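Local coordinates for protein putative phosphohydrolase (Shewanella amazonensis, PDB 3M1T) that is an uncharacterised putative phosphohydrolase that carries an HDOD domain and probably serves in signal transduction, at residues P96-F101 and G141-V146; D12-L17 and A186-F191; V113-Q118 and E130-G135; S33-V38 and L77-L82; A5-K10 and A179-L184. All blocks are in the same frame, centred on the assembly; numbering follows the deposited sequence. Where two conformers were deposited one is given.

Interaction 1: P96-F101 and G141-V146; sequences PKVEGF and GELLIV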
# COMPACT_ATOMS: atom_id res chain seq x y z
N PRO A 96 -3.91 -11.06 -9.02
CA PRO A 96 -4.93 -12.10 -9.30
C PRO A 96 -5.82 -12.42 -8.12
O PRO A 96 -5.58 -11.92 -7.00
CB PRO A 96 -4.08 -13.34 -9.63
CG PRO A 96 -2.78 -13.12 -8.91
CD PRO A 96 -2.52 -11.63 -8.99
N LYS A 97 -6.86 -13.22 -8.36
CA LYS A 97 -7.60 -13.80 -7.23
C LYS A 97 -6.58 -14.60 -6.39
O LYS A 97 -5.56 -15.12 -6.90
CB LYS A 97 -8.82 -14.63 -7.71
CG LYS A 97 -9.88 -13.75 -8.45
CD LYS A 97 -11.31 -14.27 -8.38
CE LYS A 97 -12.32 -13.22 -8.89
NZ LYS A 97 -13.75 -13.71 -8.98
N VAL A 98 -6.84 -14.60 -5.09
CA VAL A 98 -6.06 -15.33 -4.12
C VAL A 98 -7.06 -16.03 -3.26
O VAL A 98 -7.96 -15.38 -2.68
CB VAL A 98 -5.16 -14.36 -3.26
CG1 VAL A 98 -4.38 -15.10 -2.18
CG2 VAL A 98 -4.22 -13.60 -4.14
N GLU A 99 -6.92 -17.35 -3.15
CA GLU A 99 -7.80 -18.16 -2.29
C GLU A 99 -7.91 -17.55 -0.92
O GLU A 99 -6.90 -17.15 -0.32
CB GLU A 99 -7.31 -19.62 -2.17
CG GLU A 99 -7.93 -20.45 -1.00
CD GLU A 99 -9.38 -20.87 -1.23
OE1 GLU A 99 -9.88 -20.64 -2.31
OE2 GLU A 99 -10.01 -21.42 -0.31
N GLY A 100 -9.14 -17.49 -0.41
CA GLY A 100 -9.40 -16.96 0.91
C GLY A 100 -9.45 -15.45 1.06
O GLY A 100 -9.58 -14.94 2.19
N PHE A 101 -9.34 -14.72 -0.04
CA PHE A 101 -9.40 -13.26 0.02
C PHE A 101 -10.51 -12.75 -0.83
O PHE A 101 -10.67 -13.18 -1.96
CB PHE A 101 -8.09 -12.62 -0.47
CG PHE A 101 -6.98 -12.77 0.50
CD1 PHE A 101 -6.20 -13.92 0.50
CD2 PHE A 101 -6.72 -11.79 1.44
CE1 PHE A 101 -5.17 -14.08 1.42
CE2 PHE A 101 -5.69 -11.94 2.37
CZ PHE A 101 -4.93 -13.10 2.36
N GLY A 141 2.67 -8.63 -0.17
CA GLY A 141 3.44 -9.81 0.23
C GLY A 141 2.56 -10.86 0.88
O GLY A 141 2.85 -12.04 0.71
N GLU A 142 1.53 -10.45 1.61
CA GLU A 142 0.54 -11.39 2.18
C GLU A 142 -0.00 -12.30 1.06
O GLU A 142 -0.00 -13.55 1.13
CB GLU A 142 -0.60 -10.56 2.81
CG GLU A 142 -1.51 -11.30 3.78
CD GLU A 142 -2.44 -10.36 4.56
OE1 GLU A 142 -2.42 -9.12 4.37
OE2 GLU A 142 -3.20 -10.89 5.40
N LEU A 143 -0.45 -11.66 -0.01
CA LEU A 143 -0.99 -12.36 -1.18
C LEU A 143 0.03 -13.27 -1.86
O LEU A 143 -0.28 -14.39 -2.27
CB LEU A 143 -1.60 -11.35 -2.16
CG LEU A 143 -2.66 -10.44 -1.54
CD1 LEU A 143 -3.16 -9.48 -2.57
CD2 LEU A 143 -3.86 -11.25 -0.89
N LEU A 144 1.27 -12.79 -1.98
CA LEU A 144 2.28 -13.55 -2.66
C LEU A 144 2.53 -14.87 -1.88
O LEU A 144 2.79 -15.88 -2.53
CB LEU A 144 3.60 -12.75 -2.72
CG LEU A 144 3.63 -11.55 -3.63
CD1 LEU A 144 5.04 -10.93 -3.55
CD2 LEU A 144 3.38 -11.96 -5.10
N ILE A 145 2.57 -14.80 -0.56
CA ILE A 145 2.81 -16.01 0.25
C ILE A 145 1.70 -17.04 0.09
O ILE A 145 1.94 -18.26 -0.08
CB ILE A 145 3.10 -15.69 1.68
CG1 ILE A 145 4.46 -14.95 1.81
CG2 ILE A 145 3.09 -17.00 2.58
CD1 ILE A 145 4.73 -14.49 3.14
N VAL A 146 0.46 -16.58 0.12
CA VAL A 146 -0.68 -17.50 -0.10
C VAL A 146 -0.61 -18.16 -1.46
O VAL A 146 -0.81 -19.37 -1.60
CB VAL A 146 -2.01 -16.76 0.08
CG1 VAL A 146 -3.24 -17.67 -0.36
CG2 VAL A 146 -2.15 -16.30 1.52
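V98 and L143 bring the two backbones nearest each other, their CA atoms 6.6 Å apart, where the loop 96-101 runs past one flank of helix 140-148. The loop then folds back in a type II beta turn from V98 to F101, closed by a bond of 3.1 Å from F101 N to V98 O. G100 takes the third place of that turn with phi at +80°, a value that glycine adopts without strain. The turn lets V98 and F101, three residues apart, both face the helix. F101 lays its ring against L143, whose CD2 methyl sits over the centre of one face, 3.5 Å from the centroid and only 4° off the normal: a textbook CH-pi contact. V146, one helical turn further on, comes at the edge of the same ring, with CG2 3.7 Å from F101 CE1. V146 CG1 meets V98 CG1 at 3.3 Å, tighter than usual for two carbons. With its own CG1 anti to the backbone N (chi1 177°), V98 can set CG2 4.0 Å from L143 CB at the same time. Branched aliphatic residues suit this place because each offers two methyls to different neighbours. This is a turn-containing interhelical loop, between helices 79-94 and 103-124, clamped onto a helix by its apolar residues in the all-helical HDOD fold.

Interaction 2: D12-L17 and A186-F191; sequences DELPRL and AQSWKF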
# COMPACT_ATOMS: atom_id res chain seq x y z
N ASP A 12 13.21 -15.01 -9.06
CA ASP A 12 12.78 -15.49 -10.37
C ASP A 12 11.41 -16.15 -10.33
O ASP A 12 10.92 -16.62 -11.35
CB ASP A 12 13.84 -16.39 -10.99
CG ASP A 12 14.08 -17.66 -10.21
OD1 ASP A 12 13.46 -17.86 -9.14
OD2 ASP A 12 14.93 -18.46 -10.68
N GLU A 13 10.77 -16.10 -9.18
CA GLU A 13 9.42 -16.60 -9.04
C GLU A 13 8.37 -15.51 -8.98
O GLU A 13 7.18 -15.79 -9.05
CB GLU A 13 9.35 -17.48 -7.79
CG GLU A 13 10.19 -18.73 -7.99
CD GLU A 13 10.33 -19.55 -6.71
OE1 GLU A 13 9.54 -19.33 -5.78
OE2 GLU A 13 11.25 -20.38 -6.67
N LEU A 14 8.78 -14.25 -8.83
CA LEU A 14 7.83 -13.21 -8.61
C LEU A 14 7.00 -12.98 -9.87
O LEU A 14 7.52 -13.17 -10.99
CB LEU A 14 8.56 -11.87 -8.27
CG LEU A 14 9.32 -11.86 -6.96
CD1 LEU A 14 10.17 -10.60 -6.84
CD2 LEU A 14 8.36 -11.91 -5.77
N PRO A 15 5.80 -12.49 -9.70
CA PRO A 15 5.01 -12.17 -10.86
C PRO A 15 5.60 -11.05 -11.67
O PRO A 15 6.21 -10.13 -11.10
CB PRO A 15 3.69 -11.74 -10.26
CG PRO A 15 3.99 -11.33 -8.95
CD PRO A 15 5.06 -12.24 -8.47
N ARG A 16 5.43 -11.17 -12.97
CA ARG A 16 5.97 -10.22 -13.91
C ARG A 16 4.86 -9.36 -14.45
O ARG A 16 3.76 -9.85 -14.78
CB ARG A 16 6.62 -10.94 -15.07
CG ARG A 16 8.09 -11.27 -14.81
CD ARG A 16 8.93 -10.70 -15.92
NE ARG A 16 9.65 -11.76 -16.60
CZ ARG A 16 10.18 -11.65 -17.82
NH1 ARG A 16 10.05 -10.53 -18.52
NH2 ARG A 16 10.82 -12.70 -18.35
N LEU A 17 5.12 -8.05 -14.53
CA LEU A 17 4.17 -7.15 -15.18
C LEU A 17 4.20 -7.34 -16.69
O LEU A 17 5.26 -7.54 -17.27
CB LEU A 17 4.52 -5.71 -14.85
CG LEU A 17 4.40 -5.35 -13.36
CD1 LEU A 17 4.96 -3.88 -13.19
CD2 LEU A 17 2.94 -5.55 -12.89
N ALA A 186 8.09 -4.96 -4.78
CA ALA A 186 8.14 -3.53 -5.12
C ALA A 186 9.46 -3.20 -5.77
O ALA A 186 9.50 -2.42 -6.72
CB ALA A 186 7.91 -2.68 -3.87
N GLN A 187 10.54 -3.75 -5.28
CA GLN A 187 11.86 -3.53 -5.85
C GLN A 187 11.90 -4.09 -7.29
O GLN A 187 12.37 -3.42 -8.24
CB GLN A 187 12.91 -4.18 -5.00
CG GLN A 187 14.32 -3.86 -5.44
CD GLN A 187 15.30 -4.49 -4.51
OE1 GLN A 187 15.48 -5.72 -4.56
NE2 GLN A 187 15.83 -3.70 -3.56
N SER A 188 11.38 -5.30 -7.47
CA SER A 188 11.39 -5.92 -8.79
C SER A 188 10.56 -5.14 -9.81
O SER A 188 10.88 -5.10 -11.02
CB SER A 188 10.86 -7.34 -8.66
OG SER A 188 10.79 -8.06 -9.89
N TRP A 189 9.48 -4.54 -9.35
CA TRP A 189 8.57 -3.76 -10.16
C TRP A 189 9.02 -2.29 -10.31
O TRP A 189 8.30 -1.49 -10.88
CB TRP A 189 7.15 -3.84 -9.67
CG TRP A 189 6.43 -5.14 -9.91
CD1 TRP A 189 6.94 -6.25 -10.50
CD2 TRP A 189 5.05 -5.43 -9.60
NE1 TRP A 189 5.94 -7.23 -10.56
CE2 TRP A 189 4.80 -6.74 -10.01
CE3 TRP A 189 4.04 -4.72 -8.95
CZ2 TRP A 189 3.55 -7.35 -9.84
CZ3 TRP A 189 2.80 -5.32 -8.77
CH2 TRP A 189 2.58 -6.62 -9.22
N LYS A 190 10.21 -2.02 -9.85
CA LYS A 190 10.96 -0.78 -10.13
C LYS A 190 10.38 0.43 -9.43
O LYS A 190 10.50 1.59 -9.90
CB LYS A 190 11.14 -0.57 -11.65
CG LYS A 190 11.71 -1.82 -12.36
CD LYS A 190 12.07 -1.57 -13.86
CE LYS A 190 12.47 -2.85 -14.55
NZ LYS A 190 12.81 -2.57 -15.96
N PHE A 191 9.85 0.21 -8.20
CA PHE A 191 9.53 1.30 -7.31
C PHE A 191 10.79 1.79 -6.60
O PHE A 191 11.81 1.11 -6.57
CB PHE A 191 8.43 0.87 -6.31
CG PHE A 191 7.10 0.72 -6.97
CD1 PHE A 191 6.31 1.85 -7.15
CD2 PHE A 191 6.67 -0.49 -7.45
CE1 PHE A 191 5.10 1.75 -7.78
CE2 PHE A 191 5.44 -0.61 -8.09
CZ PHE A 191 4.66 0.50 -8.25
O HOH W 1 8.72 -8.97 -11.51
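W189 docks on P15 and L17 at the very end of helix 178-188, where a Schellman motif stops the helix. F191 N reaches back to A186 O and K190 N to Q187 O, and K190, as the C-prime residue, has the positive phi (71°) that such an ending needs. W189, the first residue to leave helical geometry, throws its indole against the loop 12-17 that leads into helix 19-29. Two features of the indole are used there. W189 NE1 donates to P15 O over 3.0 Å in a fairly straight bond (161° at the hydrogen); the acceptor lies near the indole plane, whereas the donor stands above the carbonyl plane. The flat face takes L17, whose CD2 lies 3.6 Å from the centroid of the six-membered ring in a CH-pi contact, while CD1 rests over the pyrrole part, 3.8 Å from W189 CG. P15 CG touches W189 CZ2 more loosely, at 4.1 Å. A leucine in place of W189 would remove the N-H bound to P15 O and would probably leave L17 without the broad surface it lies on. A94 of helix 79-94 touches both L17 and W189. On the S188 side, L14 CD1 packs on S188 CB, and a water bridges the segments: it donates to P15 O over 2.8 Å and hydrogen-bonds S188 OG at the same distance, giving that carbonyl oxygen a second partner beside W189 NE1.

Interaction 3: V113-Q118 and E130-G135; sequences VAIICQ and EAFTCG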
# COMPACT_ATOMS: atom_id res chain seq x y z
N VAL A 113 -5.48 2.28 4.63
CA VAL A 113 -4.12 2.50 5.08
C VAL A 113 -3.44 3.59 4.24
O VAL A 113 -2.79 4.48 4.78
CB VAL A 113 -3.30 1.19 5.09
CG1 VAL A 113 -1.78 1.44 5.25
CG2 VAL A 113 -3.83 0.20 6.17
N ALA A 114 -3.56 3.51 2.92
CA ALA A 114 -2.97 4.51 2.04
C ALA A 114 -3.46 5.91 2.30
O ALA A 114 -2.68 6.87 2.34
CB ALA A 114 -3.21 4.11 0.54
N ILE A 115 -4.77 6.06 2.52
CA ILE A 115 -5.34 7.37 2.82
C ILE A 115 -4.80 7.95 4.13
O ILE A 115 -4.46 9.16 4.24
CB ILE A 115 -6.91 7.29 2.83
CG1 ILE A 115 -7.44 7.08 1.41
CG2 ILE A 115 -7.52 8.53 3.55
CD1 ILE A 115 -8.93 6.66 1.42
N ILE A 116 -4.72 7.09 5.13
CA ILE A 116 -4.16 7.46 6.42
C ILE A 116 -2.70 7.87 6.28
O ILE A 116 -2.29 8.94 6.73
CB ILE A 116 -4.33 6.36 7.50
CG1 ILE A 116 -5.80 6.07 7.80
CG2 ILE A 116 -3.57 6.76 8.82
CD1 ILE A 116 -6.02 4.70 8.45
N CYS A 117 -1.90 7.07 5.56
CA CYS A 117 -0.50 7.42 5.37
C CYS A 117 -0.32 8.81 4.69
O CYS A 117 0.55 9.59 5.03
CB CYS A 117 0.17 6.38 4.47
SG CYS A 117 0.53 4.82 5.27
N GLN A 118 -1.13 9.09 3.69
CA GLN A 118 -1.08 10.35 2.99
C GLN A 118 -1.26 11.55 3.94
O GLN A 118 -0.60 12.58 3.79
CB GLN A 118 -2.15 10.36 1.90
CG GLN A 118 -2.02 11.46 0.89
CD GLN A 118 -2.98 11.29 -0.28
OE1 GLN A 118 -4.19 11.18 -0.09
NE2 GLN A 118 -2.43 11.27 -1.51
N GLU A 130 3.77 9.85 -2.21
CA GLU A 130 4.67 8.76 -1.94
C GLU A 130 4.12 7.85 -0.84
O GLU A 130 4.18 6.61 -0.91
CB GLU A 130 6.08 9.30 -1.57
CG GLU A 130 7.03 8.25 -1.16
CD GLU A 130 8.22 8.83 -0.38
OE1 GLU A 130 8.06 9.47 0.72
OE2 GLU A 130 9.30 8.62 -0.90
N ALA A 131 3.59 8.46 0.23
CA ALA A 131 3.04 7.67 1.32
C ALA A 131 1.81 6.91 0.89
O ALA A 131 1.62 5.76 1.27
CB ALA A 131 2.71 8.61 2.53
N PHE A 132 0.98 7.53 0.07
CA PHE A 132 -0.20 6.83 -0.46
C PHE A 132 0.26 5.57 -1.23
O PHE A 132 -0.27 4.45 -1.04
CB PHE A 132 -1.03 7.75 -1.36
CG PHE A 132 -2.31 7.12 -1.83
CD1 PHE A 132 -2.33 6.29 -2.94
CD2 PHE A 132 -3.49 7.35 -1.14
CE1 PHE A 132 -3.55 5.68 -3.34
CE2 PHE A 132 -4.71 6.77 -1.56
CZ PHE A 132 -4.72 5.93 -2.63
N THR A 133 1.28 5.74 -2.08
CA THR A 133 1.74 4.61 -2.86
C THR A 133 2.32 3.51 -2.02
O THR A 133 2.12 2.33 -2.29
CB THR A 133 2.74 5.10 -3.97
OG1 THR A 133 2.03 5.97 -4.85
CG2 THR A 133 3.30 3.93 -4.80
N CYS A 134 3.06 3.87 -0.98
CA CYS A 134 3.57 2.91 -0.05
C CYS A 134 2.41 2.10 0.57
O CYS A 134 2.51 0.89 0.65
CB CYS A 134 4.39 3.64 1.01
SG CYS A 134 5.50 2.54 1.94
N GLY A 135 1.33 2.78 0.96
CA GLY A 135 0.15 2.10 1.40
C GLY A 135 -0.43 1.13 0.38
O GLY A 135 -0.75 -0.03 0.74
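A131 opens the contact by setting its CB 3.4 Å from C117 O and 3.9 Å from C117 CB, a methyl small enough to lie directly on the neighbouring backbone. Next comes F132, whose CG stands anti to the backbone N (chi1 -175°), which carries the ring alongside helix 103-124. The CB of A114 is placed over the middle of one ring face, 3.7 Å from the centroid and 13° off the normal, a CH-pi contact; I115 CG1 meets the ring edge 4.0 Å from F132 CE2. The Q118 amide lies close by, its NE2 3.8 Å from F132 CB. Cut back to alanine, F132 would lose its ring, and A114 CB and I115 CG1 would probably be left without the surface they pack on. One turn later G135 lies against A114, their CA atoms 4.0 Å apart. Glycine is called for, since a CB would sit about 2.5 Å from A114 CA. G135 O hydrogen-bonds H138 ND1, beyond the segment. In this buried alpha-alpha hairpin the axes of 113-118 and 130-135 approach to 7.3 Å at 155°. No hydrogen bond joins the segments; small residues, one aromatic ring and the Q118 side chain fit by shape.

Interaction 4: S33-V38 and L77-L82; sequences STVKAV and LGMQTL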
# COMPACT_ATOMS: atom_id res chain seq x y z
N SER A 33 7.90 13.06 -16.75
CA SER A 33 6.97 12.76 -17.85
C SER A 33 5.95 13.86 -18.01
O SER A 33 5.44 14.38 -17.02
CB SER A 33 6.20 11.45 -17.61
OG SER A 33 7.08 10.35 -17.51
N THR A 34 5.65 14.18 -19.27
CA THR A 34 4.68 15.21 -19.62
C THR A 34 3.25 14.71 -19.47
O THR A 34 3.00 13.50 -19.41
CB THR A 34 4.83 15.68 -21.06
OG1 THR A 34 4.60 14.59 -21.98
CG2 THR A 34 6.24 16.29 -21.29
N VAL A 35 2.32 15.66 -19.39
CA VAL A 35 0.89 15.33 -19.36
C VAL A 35 0.48 14.55 -20.61
O VAL A 35 -0.28 13.57 -20.52
CB VAL A 35 0.05 16.60 -19.20
CG1 VAL A 35 -1.45 16.32 -19.43
CG2 VAL A 35 0.28 17.18 -17.81
N LYS A 36 0.99 14.98 -21.76
CA LYS A 36 0.79 14.28 -23.03
C LYS A 36 1.25 12.82 -22.95
O LYS A 36 0.54 11.91 -23.37
CB LYS A 36 1.58 14.98 -24.14
CG LYS A 36 1.27 14.53 -25.53
CD LYS A 36 1.86 15.50 -26.56
CE LYS A 36 1.49 15.11 -27.98
NZ LYS A 36 1.76 16.23 -28.97
N ALA A 37 2.44 12.61 -22.40
CA ALA A 37 3.02 11.28 -22.37
C ALA A 37 2.15 10.36 -21.54
O ALA A 37 1.90 9.20 -21.93
CB ALA A 37 4.40 11.32 -21.81
N VAL A 38 1.73 10.84 -20.38
CA VAL A 38 0.90 10.04 -19.46
C VAL A 38 -0.47 9.76 -20.09
O VAL A 38 -0.95 8.60 -20.10
CB VAL A 38 0.71 10.71 -18.08
CG1 VAL A 38 -0.35 9.96 -17.29
CG2 VAL A 38 2.05 10.76 -17.29
N LEU A 77 -8.03 17.04 -11.05
CA LEU A 77 -7.32 16.51 -9.87
C LEU A 77 -5.84 16.87 -9.80
O LEU A 77 -5.24 16.77 -8.74
CB LEU A 77 -7.47 14.99 -9.79
CG LEU A 77 -8.90 14.46 -9.63
CD1 LEU A 77 -8.93 12.95 -9.71
CD2 LEU A 77 -9.49 14.94 -8.32
N GLY A 78 -5.25 17.24 -10.94
CA GLY A 78 -3.83 17.55 -11.00
C GLY A 78 -3.08 16.27 -11.28
O GLY A 78 -3.59 15.17 -11.01
N MSE A 79 -1.88 16.37 -11.84
CA MSE A 79 -1.20 15.14 -12.18
C MSE A 79 -0.63 14.35 -11.04
O MSE A 79 -0.52 13.14 -11.15
CB MSE A 79 -0.11 15.30 -13.19
CG MSE A 79 0.02 13.93 -13.93
SE MSE A 79 -0.10 14.33 -15.70
CE MSE A 79 1.85 14.17 -15.99
N GLN A 80 -0.23 15.02 -9.95
CA GLN A 80 0.36 14.30 -8.84
C GLN A 80 -0.68 13.27 -8.38
O GLN A 80 -0.36 12.09 -8.18
CB GLN A 80 0.85 15.26 -7.72
N THR A 81 -1.94 13.69 -8.25
CA THR A 81 -3.00 12.77 -7.88
C THR A 81 -3.27 11.73 -8.96
O THR A 81 -3.42 10.55 -8.66
CB THR A 81 -4.32 13.53 -7.54
OG1 THR A 81 -4.07 14.34 -6.39
CG2 THR A 81 -5.44 12.56 -7.21
N LEU A 82 -3.35 12.16 -10.22
CA LEU A 82 -3.62 11.22 -11.34
C LEU A 82 -2.56 10.11 -11.37
O LEU A 82 -2.89 8.95 -11.46
CB LEU A 82 -3.64 11.95 -12.69
CG LEU A 82 -3.91 11.09 -13.94
CD1 LEU A 82 -5.31 10.49 -13.83
CD2 LEU A 82 -3.72 11.87 -15.22
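V35 and M79 lie at the first turns of helices 35-43 and 79-94, and their CA atoms, 7.5 Å apart, mark the nearest approach of the two backbones. M79, a selenomethionine in this crystal, carries most of the contact. Its CG lies anti to the backbone N, and the chain then bends at chi2 and chi3, which lays the selenium beside one valine and the terminal methyl against another. M79 SE is 3.6 Å from V35 CG2, while M79 CE meets V38 CG2 end to end at 3.7 Å. M79 CE also lies 3.7 Å from T34 O, and R83 NH2 bonds the neighbouring carbonyl, S33 O. The long, unbranched, flexible side chain can reach across from one helix start to the other; L82 adds a looser touch, its CD2 4.4 Å from V38 CG1. T34 is the N-cap of the first helix, its OG1 accepting from A37 N over 3.0 Å. G78 occupies the N-cap position of the second, and its backbone angles (phi 88° with psi 157°) would press a CB against the carbonyl oxygen before it, which calls for glycine. Here the N-terminal turns of helices 35-43 and 79-94 are joined by apolar side chains within the all-helical HDOD fold.

Interaction 5: A5-K10 and A179-L184; sequences AALLQK and AEIGAL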
# COMPACT_ATOMS: atom_id res chain seq x y z
N ALA A 5 19.40 -15.19 1.80
CA ALA A 5 19.39 -16.21 0.78
C ALA A 5 18.00 -16.74 0.49
O ALA A 5 17.65 -16.97 -0.66
CB ALA A 5 20.34 -17.39 1.16
N ALA A 6 17.23 -16.98 1.54
CA ALA A 6 15.90 -17.52 1.37
C ALA A 6 14.99 -16.58 0.58
O ALA A 6 14.19 -17.04 -0.20
CB ALA A 6 15.27 -17.82 2.76
N LEU A 7 15.14 -15.28 0.81
CA LEU A 7 14.35 -14.25 0.13
C LEU A 7 14.80 -14.17 -1.32
O LEU A 7 13.98 -14.19 -2.23
CB LEU A 7 14.47 -12.90 0.84
CG LEU A 7 13.68 -11.76 0.21
CD1 LEU A 7 12.15 -12.03 0.31
CD2 LEU A 7 14.03 -10.35 0.83
N LEU A 8 16.10 -14.13 -1.52
CA LEU A 8 16.63 -14.00 -2.90
C LEU A 8 16.25 -15.20 -3.79
O LEU A 8 16.14 -15.03 -5.03
CB LEU A 8 18.12 -13.72 -2.87
CG LEU A 8 18.55 -12.41 -2.24
CD1 LEU A 8 20.11 -12.36 -2.33
CD2 LEU A 8 17.87 -11.21 -3.00
N GLN A 9 16.02 -16.38 -3.19
CA GLN A 9 15.58 -17.51 -3.97
C GLN A 9 14.22 -17.29 -4.62
O GLN A 9 13.81 -18.09 -5.47
CB GLN A 9 15.57 -18.78 -3.11
CG GLN A 9 16.83 -18.96 -2.31
CD GLN A 9 18.06 -18.89 -3.16
OE1 GLN A 9 18.18 -19.69 -4.09
NE2 GLN A 9 18.97 -17.93 -2.89
N LYS A 10 13.48 -16.27 -4.18
CA LYS A 10 12.18 -15.94 -4.74
C LYS A 10 12.20 -15.03 -5.96
O LYS A 10 11.17 -14.86 -6.61
CB LYS A 10 11.26 -15.28 -3.70
CG LYS A 10 11.07 -16.07 -2.41
CD LYS A 10 10.25 -17.33 -2.71
CE LYS A 10 11.07 -18.55 -2.77
NZ LYS A 10 10.12 -19.73 -3.11
N ALA A 179 6.47 -8.83 4.74
CA ALA A 179 6.94 -7.48 4.54
C ALA A 179 8.16 -7.52 3.60
O ALA A 179 8.30 -6.69 2.67
CB ALA A 179 7.26 -6.74 5.86
N GLU A 180 9.04 -8.49 3.82
CA GLU A 180 10.26 -8.64 3.03
C GLU A 180 9.93 -9.02 1.59
O GLU A 180 10.50 -8.44 0.62
CB GLU A 180 11.16 -9.68 3.65
CG GLU A 180 11.81 -9.18 4.91
CD GLU A 180 12.68 -10.21 5.57
OE1 GLU A 180 12.40 -11.44 5.48
OE2 GLU A 180 13.68 -9.76 6.18
N ILE A 181 9.01 -9.98 1.37
CA ILE A 181 8.69 -10.39 0.01
C ILE A 181 7.86 -9.31 -0.69
O ILE A 181 8.04 -9.12 -1.89
CB ILE A 181 8.07 -11.82 -0.11
CG1 ILE A 181 8.28 -12.33 -1.53
CG2 ILE A 181 6.64 -11.87 0.45
CD1 ILE A 181 7.86 -13.82 -1.71
N GLY A 182 7.01 -8.58 0.03
CA GLY A 182 6.32 -7.43 -0.54
C GLY A 182 7.31 -6.34 -0.96
O GLY A 182 7.15 -5.72 -2.03
N ALA A 183 8.33 -6.15 -0.16
CA ALA A 183 9.37 -5.19 -0.52
C ALA A 183 10.14 -5.65 -1.76
O ALA A 183 10.47 -4.85 -2.66
CB ALA A 183 10.35 -4.98 0.66
N LEU A 184 10.46 -6.93 -1.78
CA LEU A 184 11.16 -7.53 -2.94
C LEU A 184 10.35 -7.36 -4.19
O LEU A 184 10.95 -7.05 -5.24
CB LEU A 184 11.42 -9.01 -2.68
CG LEU A 184 12.34 -9.67 -3.65
CD1 LEU A 184 13.79 -9.22 -3.40
CD2 LEU A 184 12.24 -11.22 -3.60
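L7 and L184 share one conformation, each with CG anti to the backbone N (chi1 180° and -169°) and chi2 near +70°, and it sends their branches past each other in opposite directions between the short helix 5-8 and helix 178-188. L7 uses both its methyls. L7 CD1 settles on the helix backbone, 3.8 Å from I181 CA, and L7 CD2 lies 4.1 Å from E180 CB. L184, one turn on from I181, extends CD2 to within 4.0 Å of L7 CD1 and 3.7 Å of L7 O, the carbonyl that already accepts from K10 N over 2.9 Å. Leucine fits because its two methyls can meet different residues of the facing helix. K10 contributes only the hydrocarbon part of its chain: CG is 4.0 Å from I181 CD1, and CB also lies near L184 CD2. Its chain then bends, and NZ turns elsewhere to form a salt bridge with E13. E180 behaves likewise, offering its CB to L7 while OE2 pairs with K171 and with the N-terminal nitrogen of G1. Y176, just before helix 178-188, touches L7, K10 and I181 and closes in on the same cluster. No hydrogen bond or charge pair crosses between the two segments. The N-terminal arm is therefore held here by apolar burial; the charged ends of K10 and E180 are paired outside the contact, which probably lowers the cost of placing them beside an aliphatic cluster.

In the fold
Interactions 1, 2 and 5 form one cluster, their centres about 11 to 16 Å apart. Interactions 2 and 5 share helix 178-188 and cross along the chain, tying the N-terminal arm to a helix some 170 residues later; L14 meets L184 between them. L144 of helix 140-148 touches L14 and P15, and with I145 also I181, joining interaction 1 to both. Interaction 3, about 20 Å from interaction 2 between centres, is nested inside interaction 1 and touches interaction 2 through F191 and T133. Interaction 4 closes earliest and lies farthest out, about 32 Å from interaction 5, centre to centre. Local helix pairs are thus enclosed by long-range closures within a single helical chain.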